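Local coordinates for BH0493 protein (Bacillus halodurans C-125, PDB 2QEE) that binds zinc and is a putative amidohydrolase, probably a metal-dependent enzyme, at residues E306-L311 and N337-M342; L314-S319 and M344-T349; N331-I336 and K372-E377; D381-I386 and E396-D401. All blocks are in the same frame, centred on the assembly; numbering follows the deposited sequence.

Contact 1. Residues E306-L311 and N337-M342; sequences ENQHEL and NEMTRM
Q308 and M339 cross at a slant. The methyl CE of M339 comes to 3.2 Å from OE1 of Q308, and its sulfur SD lies 3.8 Å from CG of Q308. M339 CG rests 3.8 Å from the same Q308 CG. The M339 chain is extended to its sulfur and then turns (chi3 64°), which carries the methyl to the amide. M342 lies three residues, nearly one turn, further on. Its CE is 4.0 Å from CB of Q308, and its SD is 3.8 Å from CB of H309. That sulfur lies at the edge of the H309 ring, near its plane and 5.0 Å from the centroid. Further out, Q308 NE2 donates to the carbonyls of M302 and S304, fixing the amide. H309 NE2 bonds to F329 O of the second subunit. With an alanine here in place of Q308, M339 would probably lose most of the surface it packs on, the CG and amide, and the M302 and S304 carbonyls this donor. Helices 308-317 and 333-347 follow the parallel strands 298-302 and 321-323, as in the beta/alpha barrel of amidohydrolases. Methionine sulfurs and methyls meet the CH2 groups of Q308 and H309 and the Q308 amide oxygen, while the two NE2 atoms bond outside the segments.

Contact 2. Residues L314-S319 and M344-T349; sequences LARKFS and MEMLGT
R316 crosses to M346 and L347, where the last turns of helices 308-317 and 333-347 lie together. From CB the chain leaves with CG beside its own backbone N (chi1 -67°). CG then touches L347 CD2 at 3.8 Å. R316 CG also lies 3.6 Å from M346 O, and the chain runs alongside the carbonyl that NH1 then binds. CD packs on M346 CB at 3.9 Å, and the two side chains cross at about a right angle. The chain bends about its CG-CD bond (chi3 55°), which brings the guanidinium round to the M346 backbone. NH1 donates to M346 O at 2.8 Å, with an N-H...O angle of 137°. The carbonyl meets the edge of the guanidinium, slightly out of its plane. Beside this, A315 CB fits against L347 CD2 at 3.9 Å. NH1 also pairs with E56 of the second subunit, and NH2 donates to Y52 O there. With a methionine in its place, the M346 carbonyl would probably lack this donor and E56 of the second subunit its positive mate. M346 is in the last turn of the helix, two residues before G348, the first to leave helical angles. A positive group here would probably suit the partial negative charge of that helix end, and it ties this end to the subunit interface.

Contact 3. Residues N331-I336 and K372-E377; sequences NNPEII and KSIIAE
I374 points at the helix start formed by P333 and I336. Its CG1 sits beside the backbone N (chi1 -59°) and the chain then runs extended, which carries CD1 forward to P333. That methyl comes to 3.6 Å from P333 CA and 3.9 Å from P333 CB. It also lies 4.0 Å from I336 CB. I336 and I374 cross at about a right angle. Their second branches meet as well, CG2 of I336 lying 3.9 Å from CG2 of I374. The contact is wholly apolar and has no hydrogen bond across it. E334, between the two touching residues, points away from it. E334 is a metal ligand in a structure of this protein, though no metal is bound to it in this chain. Around the contact, P333 also packs on E93 and R96 of helix 93-104. E345 of the third subunit accepts a bond from E334 N and touches P333. The contact so joins the first turn of helix 333-347, after strand 321-323, to the middle of the long helix 363-388.

Contact 4. Residues D381-I386 and E396-D401; sequences DKYDDI and EEIKRD
D401 OD2 takes a short hydrogen bond of 2.5 Å from Y383 OH, and is also hydrogen-bonded to S89 OG of the second subunit. The tyrosine uses the anti lone pair of OD2, on the side away from OD1. Ring and carboxylate are nearly coplanar, with OD2 at the ring edge. R400 NE and NH2 both donate to the other oxygen, OD1, each at 3.2 Å, in a side-on salt bridge within helix 395-414. Both come from the same face of the carboxylate, and they help fix its rotation. The segments belong to helices 363-388 and 395-414, two consecutive helices joined by a short loop into a helical hairpin. The segment axes run at 140° and come within 12.9 Å. Y383 spans this wide gap. Its CG lies beside the backbone N (chi1 -72°), and the ring reaches across to I398. I398 CG1 sits over one ring face in a CH-pi contact, 4.1 Å from the centroid and 22° off the normal, offset toward the rim. V393 of the connecting loop and V15 of helix 8-21 touch both Y383 and I398.

Contacts 1 and 2 share helices 308-317 and 333-347. Their centres are 11 Å apart, and H309 of one touches M346 of the other. Contact 3 joins the start of helix 333-347 to helix 363-388. Its centre is 12 Å from that of contact 1, and N337 packs on I374 between them. Contact 4 pairs helix 363-388 with 395-414, about 17 Å from contacts 2 and 3 (centres). The segments of contacts 1, 2 and 3 alternate along the chain, and contact 4 opens after they close. Two salt bridges tie contacts 1 and 2 to contact 4: R341 to D381 and E345 to K382. Contacts 1, 2 and 4 touch the second subunit and contact 3 the third, so this helical region faces both partners.

Contact 1. Residues E306-L311 and N337-M342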
loop_
_atom_site.group_PDB
_atom_site.type_symbol
_atom_site.label_atom_id
_atom_site.label_comp_id
_atom_site.label_asym_id
_atom_site.label_seq_id
_atom_site.Cartn_x
_atom_site.Cartn_y
_atom_site.Cartn_z
ATOM N N GLU C 306 5.275 0.029 -3.855
ATOM C CA GLU C 306 5.151 1.387 -3.355
ATOM C C GLU C 306 5.273 2.443 -4.492
ATOM O O GLU C 306 5.055 3.648 -4.270
ATOM C CB GLU C 306 6.184 1.664 -2.255
ATOM C CG GLU C 306 5.782 1.034 -0.946
ATOM C CD GLU C 306 5.758 -0.489 -0.978
ATOM O OE1 GLU C 306 6.765 -1.078 -1.446
ATOM O OE2 GLU C 306 4.784 -1.066 -0.405
ATOM N N ASN C 307 5.629 1.957 -5.698
ATOM C CA ASN C 307 5.621 2.842 -6.899
ATOM C C ASN C 307 4.288 2.844 -7.688
ATOM O O ASN C 307 4.138 3.618 -8.625
ATOM C CB ASN C 307 6.755 2.437 -7.886
ATOM C CG ASN C 307 8.120 3.002 -7.515
ATOM O OD1 ASN C 307 9.103 2.245 -7.515
ATOM N ND2 ASN C 307 8.222 4.311 -7.251
ATOM N N GLN C 308 3.391 1.912 -7.385
ATOM C CA GLN C 308 2.302 1.635 -8.369
ATOM C C GLN C 308 1.340 2.774 -8.425
ATOM O O GLN C 308 0.968 3.203 -9.516
ATOM C CB GLN C 308 1.539 0.324 -8.016
ATOM C CG GLN C 308 2.485 -0.934 -8.012
ATOM C CD GLN C 308 3.295 -1.019 -9.373
ATOM O OE1 GLN C 308 2.784 -0.670 -10.434
ATOM N NE2 GLN C 308 4.545 -1.488 -9.318
ATOM N N HIS C 309 0.925 3.316 -7.263
ATOM C CA HIS C 309 -0.086 4.373 -7.339
ATOM C C HIS C 309 0.460 5.594 -8.097
ATOM O O HIS C 309 -0.200 6.190 -8.966
ATOM C CB HIS C 309 -0.539 4.753 -5.923
ATOM C CG HIS C 309 -1.476 5.920 -5.913
ATOM N ND1 HIS C 309 -1.021 7.203 -5.791
ATOM C CD2 HIS C 309 -2.818 6.001 -6.070
ATOM C CE1 HIS C 309 -2.039 8.039 -5.840
ATOM N NE2 HIS C 309 -3.146 7.338 -6.007
ATOM N N GLU C 310 1.680 6.026 -7.730
ATOM C CA GLU C 310 2.256 7.245 -8.334
ATOM C C GLU C 310 2.577 7.015 -9.821
ATOM O O GLU C 310 2.502 7.943 -10.620
ATOM C CB GLU C 310 3.430 7.764 -7.513
ATOM C CG GLU C 310 4.604 6.821 -7.464
ATOM C CD GLU C 310 5.682 7.222 -6.437
ATOM O OE1 GLU C 310 5.482 8.191 -5.673
ATOM O OE2 GLU C 310 6.706 6.491 -6.374
ATOM N N LEU C 311 2.915 5.771 -10.188
ATOM C CA LEU C 311 3.017 5.464 -11.632
ATOM C C LEU C 311 1.674 5.716 -12.398
ATOM O O LEU C 311 1.669 6.297 -13.510
ATOM C CB LEU C 311 3.466 4.014 -11.819
ATOM C CG LEU C 311 3.559 3.520 -13.273
ATOM C CD1 LEU C 311 4.656 4.349 -14.027
ATOM C CD2 LEU C 311 3.823 2.052 -13.302
ATOM N N ASN C 337 -4.953 -7.289 -8.012
ATOM C CA ASN C 337 -6.270 -6.708 -7.771
ATOM C C ASN C 337 -6.130 -5.199 -7.415
ATOM O O ASN C 337 -6.808 -4.312 -7.987
ATOM C CB ASN C 337 -6.929 -7.442 -6.601
ATOM C CG ASN C 337 -8.308 -6.872 -6.320
ATOM O OD1 ASN C 337 -9.174 -6.909 -7.205
ATOM N ND2 ASN C 337 -8.485 -6.325 -5.143
ATOM N N GLU C 338 -5.302 -4.854 -6.419
ATOM C CA GLU C 338 -5.193 -3.430 -6.065
ATOM C C GLU C 338 -4.679 -2.585 -7.224
ATOM O O GLU C 338 -5.224 -1.485 -7.457
ATOM C CB GLU C 338 -4.394 -3.202 -4.779
ATOM C CG GLU C 338 -2.856 -3.415 -4.925
ATOM C CD GLU C 338 -2.097 -3.101 -3.584
ATOM O OE1 GLU C 338 -0.904 -2.704 -3.638
ATOM O OE2 GLU C 338 -2.686 -3.280 -2.484
ATOM N N MET C 339 -3.691 -3.092 -7.982
ATOM C CA MET C 339 -3.131 -2.316 -9.056
ATOM C C MET C 339 -4.184 -2.084 -10.143
ATOM O O MET C 339 -4.292 -0.992 -10.648
ATOM C CB MET C 339 -1.938 -3.081 -9.648
ATOM C CG MET C 339 -0.650 -2.928 -8.806
ATOM S SD MET C 339 0.681 -3.931 -9.579
ATOM C CE MET C 339 0.850 -3.049 -11.169
ATOM N N THR C 340 -4.905 -3.133 -10.541
ATOM C CA THR C 340 -5.881 -3.054 -11.625
ATOM C C THR C 340 -7.009 -2.065 -11.251
ATOM O O THR C 340 -7.461 -1.301 -12.081
ATOM C CB THR C 340 -6.371 -4.479 -12.014
ATOM O OG1 THR C 340 -5.217 -5.272 -12.413
ATOM C CG2 THR C 340 -7.358 -4.457 -13.182
ATOM N N ARG C 341 -7.433 -2.088 -9.988
ATOM C CA ARG C 341 -8.468 -1.172 -9.530
ATOM C C ARG C 341 -7.975 0.274 -9.548
ATOM O O ARG C 341 -8.681 1.167 -10.027
ATOM C CB ARG C 341 -8.963 -1.594 -8.119
ATOM C CG ARG C 341 -9.782 -2.892 -8.211
ATOM C CD ARG C 341 -10.220 -3.433 -6.886
ATOM N NE ARG C 341 -11.020 -4.656 -7.117
ATOM C CZ ARG C 341 -12.343 -4.635 -7.404
ATOM N NH1 ARG C 341 -13.039 -3.466 -7.420
ATOM N NH2 ARG C 341 -12.967 -5.763 -7.645
ATOM N N MET C 342 -6.788 0.535 -9.005
ATOM C CA MET C 342 -6.212 1.889 -9.011
ATOM C C MET C 342 -6.076 2.400 -10.448
ATOM O O MET C 342 -6.463 3.522 -10.762
ATOM C CB MET C 342 -4.827 1.971 -8.318
ATOM C CG MET C 342 -4.905 1.716 -6.779
ATOM S SD MET C 342 -3.296 2.069 -6.050
ATOM C CE MET C 342 -2.238 0.718 -6.630
#

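Contact 2. Residues L314-S319 and M344-T349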
loop_
_atom_site.group_PDB
_atom_site.type_symbol
_atom_site.label_atom_id
_atom_site.label_comp_id
_atom_site.label_asym_id
_atom_site.label_seq_id
_atom_site.Cartn_x
_atom_site.Cartn_y
_atom_site.Cartn_z
ATOM N N LEU C 314 1.276 9.358 -12.799
ATOM C CA LEU C 314 2.161 9.888 -13.849
ATOM C C LEU C 314 1.541 9.636 -15.247
ATOM O O LEU C 314 1.655 10.490 -16.145
ATOM C CB LEU C 314 3.526 9.220 -13.730
ATOM C CG LEU C 314 4.625 9.942 -14.555
ATOM C CD1 LEU C 314 4.777 11.438 -14.227
ATOM C CD2 LEU C 314 5.946 9.204 -14.319
ATOM N N ALA C 315 0.930 8.466 -15.428
ATOM C CA ALA C 315 0.173 8.149 -16.692
ATOM C C ALA C 315 -0.957 9.193 -16.914
ATOM O O ALA C 315 -1.277 9.587 -18.066
ATOM C CB ALA C 315 -0.420 6.762 -16.649
ATOM N N ARG C 316 -1.608 9.613 -15.837
ATOM C CA ARG C 316 -2.596 10.704 -16.003
ATOM C C ARG C 316 -1.966 11.971 -16.573
ATOM O O ARG C 316 -2.663 12.757 -17.190
ATOM C CB ARG C 316 -3.252 11.105 -14.692
ATOM C CG ARG C 316 -4.163 10.008 -14.096
ATOM C CD ARG C 316 -4.874 10.540 -12.824
ATOM N NE ARG C 316 -5.649 11.791 -13.017
ATOM C CZ ARG C 316 -6.904 11.808 -13.470
ATOM N NH1 ARG C 316 -7.537 10.676 -13.793
ATOM N NH2 ARG C 316 -7.513 12.975 -13.649
ATOM N N LYS C 317 -0.677 12.182 -16.324
ATOM C CA LYS C 317 -0.029 13.452 -16.776
ATOM C C LYS C 317 0.456 13.395 -18.214
ATOM O O LYS C 317 0.529 14.423 -18.879
ATOM C CB LYS C 317 1.191 13.800 -15.940
ATOM C CG LYS C 317 0.966 13.821 -14.424
ATOM C CD LYS C 317 -0.046 14.892 -14.081
ATOM C CE LYS C 317 -1.404 14.309 -13.619
ATOM N NZ LYS C 317 -2.336 15.452 -13.167
ATOM N N PHE C 318 0.835 12.206 -18.650
ATOM C CA PHE C 318 1.545 12.058 -19.959
ATOM C C PHE C 318 0.972 11.027 -20.867
ATOM O O PHE C 318 1.050 9.843 -20.570
ATOM C CB PHE C 318 3.055 11.780 -19.763
ATOM C CG PHE C 318 3.755 12.883 -19.056
ATOM C CD1 PHE C 318 4.127 14.045 -19.743
ATOM C CD2 PHE C 318 4.021 12.792 -17.715
ATOM C CE1 PHE C 318 4.737 15.078 -19.084
ATOM C CE2 PHE C 318 4.644 13.796 -17.040
ATOM C CZ PHE C 318 5.019 14.975 -17.730
ATOM N N SER C 319 0.500 11.447 -22.052
ATOM C CA SER C 319 -0.073 10.513 -22.989
ATOM C C SER C 319 0.956 9.665 -23.723
ATOM O O SER C 319 0.595 8.690 -24.332
ATOM C CB SER C 319 -0.956 11.226 -24.014
ATOM O OG SER C 319 -0.232 12.256 -24.722
ATOM N N MET C 344 -7.745 1.382 -13.224
ATOM C CA MET C 344 -9.012 1.616 -13.898
ATOM C C MET C 344 -9.658 2.844 -13.297
ATOM O O MET C 344 -10.293 3.598 -14.003
ATOM C CB MET C 344 -9.922 0.418 -13.767
ATOM C CG MET C 344 -11.129 0.522 -14.803
ATOM S SD MET C 344 -11.962 -1.039 -15.030
ATOM C CE MET C 344 -10.732 -1.905 -16.045
ATOM N N GLU C 345 -9.569 3.010 -11.981
ATOM C CA GLU C 345 -10.238 4.214 -11.366
ATOM C C GLU C 345 -9.681 5.539 -11.898
ATOM O O GLU C 345 -10.424 6.486 -12.078
ATOM C CB GLU C 345 -10.159 4.145 -9.797
ATOM C CG GLU C 345 -11.125 2.985 -9.335
ATOM C CD GLU C 345 -10.965 2.530 -7.888
ATOM O OE1 GLU C 345 -10.234 3.182 -7.077
ATOM O OE2 GLU C 345 -11.621 1.472 -7.611
ATOM N N MET C 346 -8.361 5.597 -12.184
ATOM C CA MET C 346 -7.725 6.849 -12.602
ATOM C C MET C 346 -7.461 6.967 -14.093
ATOM O O MET C 346 -7.120 8.060 -14.578
ATOM C CB MET C 346 -6.380 7.030 -11.868
ATOM C CG MET C 346 -6.584 7.658 -10.490
ATOM S SD MET C 346 -5.038 7.949 -9.635
ATOM C CE MET C 346 -4.861 6.284 -8.998
ATOM N N LEU C 347 -7.539 5.836 -14.783
ATOM C CA LEU C 347 -7.190 5.820 -16.232
ATOM C C LEU C 347 -8.303 5.254 -17.103
ATOM O O LEU C 347 -8.161 5.194 -18.336
ATOM C CB LEU C 347 -5.912 5.000 -16.480
ATOM C CG LEU C 347 -4.645 5.476 -15.725
ATOM C CD1 LEU C 347 -3.543 4.463 -16.044
ATOM C CD2 LEU C 347 -4.244 6.869 -16.178
ATOM N N GLY C 348 -9.399 4.764 -16.504
ATOM C CA GLY C 348 -10.431 4.166 -17.347
ATOM C C GLY C 348 -9.879 2.894 -17.988
ATOM O O GLY C 348 -9.390 2.031 -17.318
ATOM N N THR C 349 -9.989 2.787 -19.309
ATOM C CA THR C 349 -9.420 1.642 -20.012
ATOM C C THR C 349 -8.101 1.978 -20.751
ATOM O O THR C 349 -7.627 1.152 -21.594
ATOM C CB THR C 349 -10.413 1.078 -21.067
ATOM O OG1 THR C 349 -10.729 2.141 -21.967
ATOM C CG2 THR C 349 -11.693 0.537 -20.354
#

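Contact 3. Residues N331-I336 and K372-E377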
loop_
_atom_site.group_PDB
_atom_site.type_symbol
_atom_site.label_atom_id
_atom_site.label_comp_id
_atom_site.label_asym_id
_atom_site.label_seq_id
_atom_site.Cartn_x
_atom_site.Cartn_y
_atom_site.Cartn_z
ATOM N N ASN C 331 3.104 -9.798 -9.378
ATOM C CA ASN C 331 2.244 -10.655 -10.099
ATOM C C ASN C 331 1.586 -11.668 -9.178
ATOM O O ASN C 331 1.643 -12.855 -9.414
ATOM C CB ASN C 331 3.015 -11.291 -11.290
ATOM C CG ASN C 331 2.105 -11.885 -12.354
ATOM O OD1 ASN C 331 0.921 -11.696 -12.339
ATOM N ND2 ASN C 331 2.694 -12.655 -13.277
ATOM N N ASN C 332 0.886 -11.173 -8.137
ATOM C CA ASN C 332 0.258 -12.017 -7.140
ATOM C C ASN C 332 -1.147 -11.436 -6.957
ATOM O O ASN C 332 -1.282 -10.185 -7.020
ATOM C CB ASN C 332 1.076 -11.852 -5.840
ATOM C CG ASN C 332 2.462 -12.500 -5.973
ATOM O OD1 ASN C 332 2.529 -13.718 -6.071
ATOM N ND2 ASN C 332 3.562 -11.683 -6.011
ATOM N N PRO C 333 -2.162 -12.296 -6.763
ATOM C CA PRO C 333 -3.600 -11.842 -6.700
ATOM C C PRO C 333 -3.854 -10.568 -5.856
ATOM O O PRO C 333 -4.567 -9.676 -6.286
ATOM C CB PRO C 333 -4.316 -13.069 -6.115
ATOM C CG PRO C 333 -3.576 -14.207 -6.877
ATOM C CD PRO C 333 -2.093 -13.770 -6.720
ATOM N N GLU C 334 -3.296 -10.472 -4.665
ATOM C CA GLU C 334 -3.597 -9.305 -3.796
ATOM C C GLU C 334 -3.102 -8.009 -4.466
ATOM O O GLU C 334 -3.775 -6.976 -4.472
ATOM C CB GLU C 334 -2.903 -9.515 -2.429
ATOM C CG GLU C 334 -2.970 -8.290 -1.502
ATOM C CD GLU C 334 -4.388 -8.073 -0.933
ATOM O OE1 GLU C 334 -5.296 -8.912 -1.192
ATOM O OE2 GLU C 334 -4.546 -7.051 -0.227
ATOM N N ILE C 335 -1.951 -8.093 -5.134
ATOM C CA ILE C 335 -1.351 -6.935 -5.779
ATOM C C ILE C 335 -1.984 -6.681 -7.143
ATOM O O ILE C 335 -2.273 -5.534 -7.471
ATOM C CB ILE C 335 0.216 -7.060 -5.832
ATOM C CG1 ILE C 335 0.829 -7.257 -4.393
ATOM C CG2 ILE C 335 0.809 -5.842 -6.618
ATOM C CD1 ILE C 335 0.590 -6.111 -3.402
ATOM N N ILE C 336 -2.159 -7.727 -7.936
ATOM C CA ILE C 336 -2.861 -7.573 -9.241
ATOM C C ILE C 336 -4.230 -6.865 -9.036
ATOM O O ILE C 336 -4.570 -5.913 -9.760
ATOM C CB ILE C 336 -3.073 -8.923 -9.941
ATOM C CG1 ILE C 336 -1.689 -9.596 -10.233
ATOM C CG2 ILE C 336 -3.996 -8.712 -11.173
ATOM C CD1 ILE C 336 -1.918 -11.120 -10.638
ATOM N N LYS C 372 -6.918 -13.185 -15.826
ATOM C CA LYS C 372 -8.240 -12.872 -16.404
ATOM C C LYS C 372 -9.373 -12.872 -15.379
ATOM O O LYS C 372 -10.197 -11.995 -15.423
ATOM C CB LYS C 372 -8.583 -13.783 -17.591
ATOM C CG LYS C 372 -7.924 -13.261 -18.869
ATOM C CD LYS C 372 -8.315 -14.209 -20.079
ATOM C CE LYS C 372 -8.047 -13.504 -21.459
ATOM N NZ LYS C 372 -8.584 -14.303 -22.646
ATOM N N SER C 373 -9.346 -13.819 -14.431
ATOM C CA SER C 373 -10.435 -13.914 -13.427
ATOM C C SER C 373 -10.452 -12.625 -12.602
ATOM O O SER C 373 -11.506 -12.051 -12.395
ATOM C CB SER C 373 -10.318 -15.159 -12.566
ATOM O OG SER C 373 -9.148 -15.181 -11.812
ATOM N N ILE C 374 -9.275 -12.130 -12.197
ATOM C CA ILE C 374 -9.161 -10.886 -11.440
ATOM C C ILE C 374 -9.612 -9.685 -12.261
ATOM O O ILE C 374 -10.392 -8.845 -11.800
ATOM C CB ILE C 374 -7.728 -10.660 -10.863
ATOM C CG1 ILE C 374 -7.372 -11.822 -9.943
ATOM C CG2 ILE C 374 -7.679 -9.286 -10.153
ATOM C CD1 ILE C 374 -5.881 -11.788 -9.495
ATOM N N ILE C 375 -9.075 -9.573 -13.469
ATOM C CA ILE C 375 -9.476 -8.452 -14.344
ATOM C C ILE C 375 -11.005 -8.465 -14.623
ATOM O O ILE C 375 -11.655 -7.377 -14.584
ATOM C CB ILE C 375 -8.647 -8.504 -15.649
ATOM C CG1 ILE C 375 -7.151 -8.250 -15.315
ATOM C CG2 ILE C 375 -9.182 -7.427 -16.629
ATOM C CD1 ILE C 375 -6.314 -8.549 -16.580
ATOM N N ALA C 376 -11.588 -9.649 -14.815
ATOM C CA ALA C 376 -13.044 -9.777 -15.002
ATOM C C ALA C 376 -13.805 -9.238 -13.748
ATOM O O ALA C 376 -14.770 -8.456 -13.910
ATOM C CB ALA C 376 -13.434 -11.211 -15.296
ATOM N N GLU C 377 -13.322 -9.567 -12.557
ATOM C CA GLU C 377 -13.969 -9.093 -11.307
ATOM C C GLU C 377 -13.928 -7.571 -11.259
ATOM O O GLU C 377 -14.924 -6.896 -10.891
ATOM C CB GLU C 377 -13.260 -9.661 -10.096
ATOM C CG GLU C 377 -13.394 -11.177 -9.916
ATOM C CD GLU C 377 -12.365 -11.741 -8.893
ATOM O OE1 GLU C 377 -12.379 -12.970 -8.631
ATOM O OE2 GLU C 377 -11.504 -10.975 -8.353
#

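Contact 4. Residues D381-I386 and E396-D401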
loop_
_atom_site.group_PDB
_atom_site.type_symbol
_atom_site.label_atom_id
_atom_site.label_comp_id
_atom_site.label_asym_id
_atom_site.label_seq_id
_atom_site.Cartn_x
_atom_site.Cartn_y
_atom_site.Cartn_z
ATOM N N ASP C 381 -17.330 -4.953 -11.375
ATOM C CA ASP C 381 -17.599 -3.882 -10.380
ATOM C C ASP C 381 -17.721 -2.511 -11.055
ATOM O O ASP C 381 -18.603 -1.710 -10.698
ATOM C CB ASP C 381 -16.443 -3.827 -9.369
ATOM C CG ASP C 381 -16.636 -4.818 -8.214
ATOM O OD1 ASP C 381 -17.764 -5.417 -8.065
ATOM O OD2 ASP C 381 -15.653 -5.011 -7.433
ATOM N N LYS C 382 -16.794 -2.210 -11.988
ATOM C CA LYS C 382 -16.799 -0.885 -12.635
ATOM C C LYS C 382 -18.012 -0.684 -13.551
ATOM O O LYS C 382 -18.610 0.382 -13.549
ATOM C CB LYS C 382 -15.469 -0.627 -13.380
ATOM C CG LYS C 382 -14.389 -0.003 -12.479
ATOM C CD LYS C 382 -14.030 -0.884 -11.255
ATOM C CE LYS C 382 -12.916 -0.226 -10.345
ATOM N NZ LYS C 382 -13.558 0.941 -9.655
ATOM N N TYR C 383 -18.365 -1.707 -14.339
ATOM C CA TYR C 383 -19.571 -1.639 -15.123
ATOM C C TYR C 383 -20.779 -1.522 -14.250
ATOM O O TYR C 383 -21.675 -0.705 -14.553
ATOM C CB TYR C 383 -19.706 -2.842 -16.044
ATOM C CG TYR C 383 -18.740 -2.822 -17.208
ATOM C CD1 TYR C 383 -18.665 -1.716 -18.096
ATOM C CD2 TYR C 383 -17.942 -3.949 -17.475
ATOM C CE1 TYR C 383 -17.804 -1.748 -19.214
ATOM C CE2 TYR C 383 -17.069 -3.977 -18.570
ATOM C CZ TYR C 383 -17.009 -2.867 -19.397
ATOM O OH TYR C 383 -16.137 -2.967 -20.476
ATOM N N ASP C 384 -20.837 -2.304 -13.170
ATOM C CA ASP C 384 -22.015 -2.229 -12.288
ATOM C C ASP C 384 -22.187 -0.853 -11.703
ATOM O O ASP C 384 -23.302 -0.366 -11.609
ATOM C CB ASP C 384 -21.974 -3.273 -11.184
ATOM C CG ASP C 384 -23.363 -3.483 -10.528
ATOM O OD1 ASP C 384 -24.373 -3.483 -11.251
ATOM O OD2 ASP C 384 -23.380 -3.638 -9.307
ATOM N N ASP C 385 -21.089 -0.205 -11.312
ATOM C CA ASP C 385 -21.186 1.139 -10.767
ATOM C C ASP C 385 -21.791 2.129 -11.752
ATOM O O ASP C 385 -22.571 2.972 -11.333
ATOM C CB ASP C 385 -19.804 1.607 -10.293
ATOM C CG ASP C 385 -19.422 0.982 -8.919
ATOM O OD1 ASP C 385 -20.285 0.317 -8.252
ATOM O OD2 ASP C 385 -18.278 1.187 -8.478
ATOM N N ILE C 386 -21.413 2.060 -13.036
ATOM C CA ILE C 386 -22.053 2.967 -14.003
ATOM C C ILE C 386 -23.469 2.526 -14.367
ATOM O O ILE C 386 -24.325 3.400 -14.642
ATOM C CB ILE C 386 -21.180 3.290 -15.218
ATOM C CG1 ILE C 386 -20.831 2.031 -16.035
ATOM C CG2 ILE C 386 -19.931 4.104 -14.736
ATOM C CD1 ILE C 386 -20.026 2.406 -17.394
ATOM N N GLU C 396 -21.693 -5.388 -26.753
ATOM C CA GLU C 396 -20.742 -4.956 -27.790
ATOM C C GLU C 396 -19.703 -3.987 -27.218
ATOM O O GLU C 396 -18.507 -4.078 -27.567
ATOM C CB GLU C 396 -21.435 -4.371 -29.032
ATOM C CG GLU C 396 -22.060 -5.483 -29.909
ATOM C CD GLU C 396 -21.060 -6.621 -30.257
ATOM O OE1 GLU C 396 -20.068 -6.328 -30.969
ATOM O OE2 GLU C 396 -21.251 -7.785 -29.796
ATOM N N GLU C 397 -20.152 -3.096 -26.319
ATOM C CA GLU C 397 -19.222 -2.182 -25.674
ATOM C C GLU C 397 -18.249 -2.898 -24.763
ATOM O O GLU C 397 -17.050 -2.528 -24.743
ATOM C CB GLU C 397 -19.965 -1.092 -24.925
ATOM C CG GLU C 397 -20.672 -0.102 -25.898
ATOM C CD GLU C 397 -21.763 0.714 -25.198
ATOM O OE1 GLU C 397 -22.133 0.330 -24.083
ATOM O OE2 GLU C 397 -22.241 1.689 -25.816
ATOM N N ILE C 398 -18.741 -3.881 -24.005
ATOM C CA ILE C 398 -17.849 -4.680 -23.119
ATOM C C ILE C 398 -16.799 -5.378 -24.029
ATOM O O ILE C 398 -15.594 -5.357 -23.732
ATOM C CB ILE C 398 -18.648 -5.730 -22.348
ATOM C CG1 ILE C 398 -19.538 -5.015 -21.331
ATOM C CG2 ILE C 398 -17.683 -6.760 -21.675
ATOM C CD1 ILE C 398 -20.547 -5.984 -20.674
ATOM N N LYS C 399 -17.256 -5.933 -25.154
ATOM C CA LYS C 399 -16.313 -6.664 -26.064
ATOM C C LYS C 399 -15.230 -5.721 -26.590
ATOM O O LYS C 399 -14.051 -6.079 -26.586
ATOM C CB LYS C 399 -17.114 -7.316 -27.196
ATOM C CG LYS C 399 -17.766 -8.585 -26.697
ATOM C CD LYS C 399 -18.589 -9.210 -27.827
ATOM C CE LYS C 399 -19.281 -10.483 -27.347
ATOM N NZ LYS C 399 -19.721 -11.335 -28.475
ATOM N N ARG C 400 -15.621 -4.488 -26.926
ATOM C CA ARG C 400 -14.712 -3.468 -27.398
ATOM C C ARG C 400 -13.670 -3.111 -26.302
ATOM O O ARG C 400 -12.451 -3.040 -26.532
ATOM C CB ARG C 400 -15.527 -2.234 -27.767
ATOM C CG ARG C 400 -14.699 -1.064 -28.068
ATOM C CD ARG C 400 -15.493 0.217 -28.030
ATOM N NE ARG C 400 -15.970 0.470 -26.656
ATOM C CZ ARG C 400 -16.919 1.350 -26.384
ATOM N NH1 ARG C 400 -17.459 2.052 -27.389
ATOM N NH2 ARG C 400 -17.316 1.531 -25.126
ATOM N N ASP C 401 -14.153 -2.836 -25.095
ATOM C CA ASP C 401 -13.263 -2.429 -23.999
ATOM C C ASP C 401 -12.288 -3.578 -23.689
ATOM O O ASP C 401 -11.108 -3.305 -23.392
ATOM C CB ASP C 401 -14.073 -2.138 -22.712
ATOM C CG ASP C 401 -15.041 -0.933 -22.827
ATOM O OD1 ASP C 401 -14.885 -0.038 -23.656
ATOM O OD2 ASP C 401 -16.033 -0.977 -22.058
#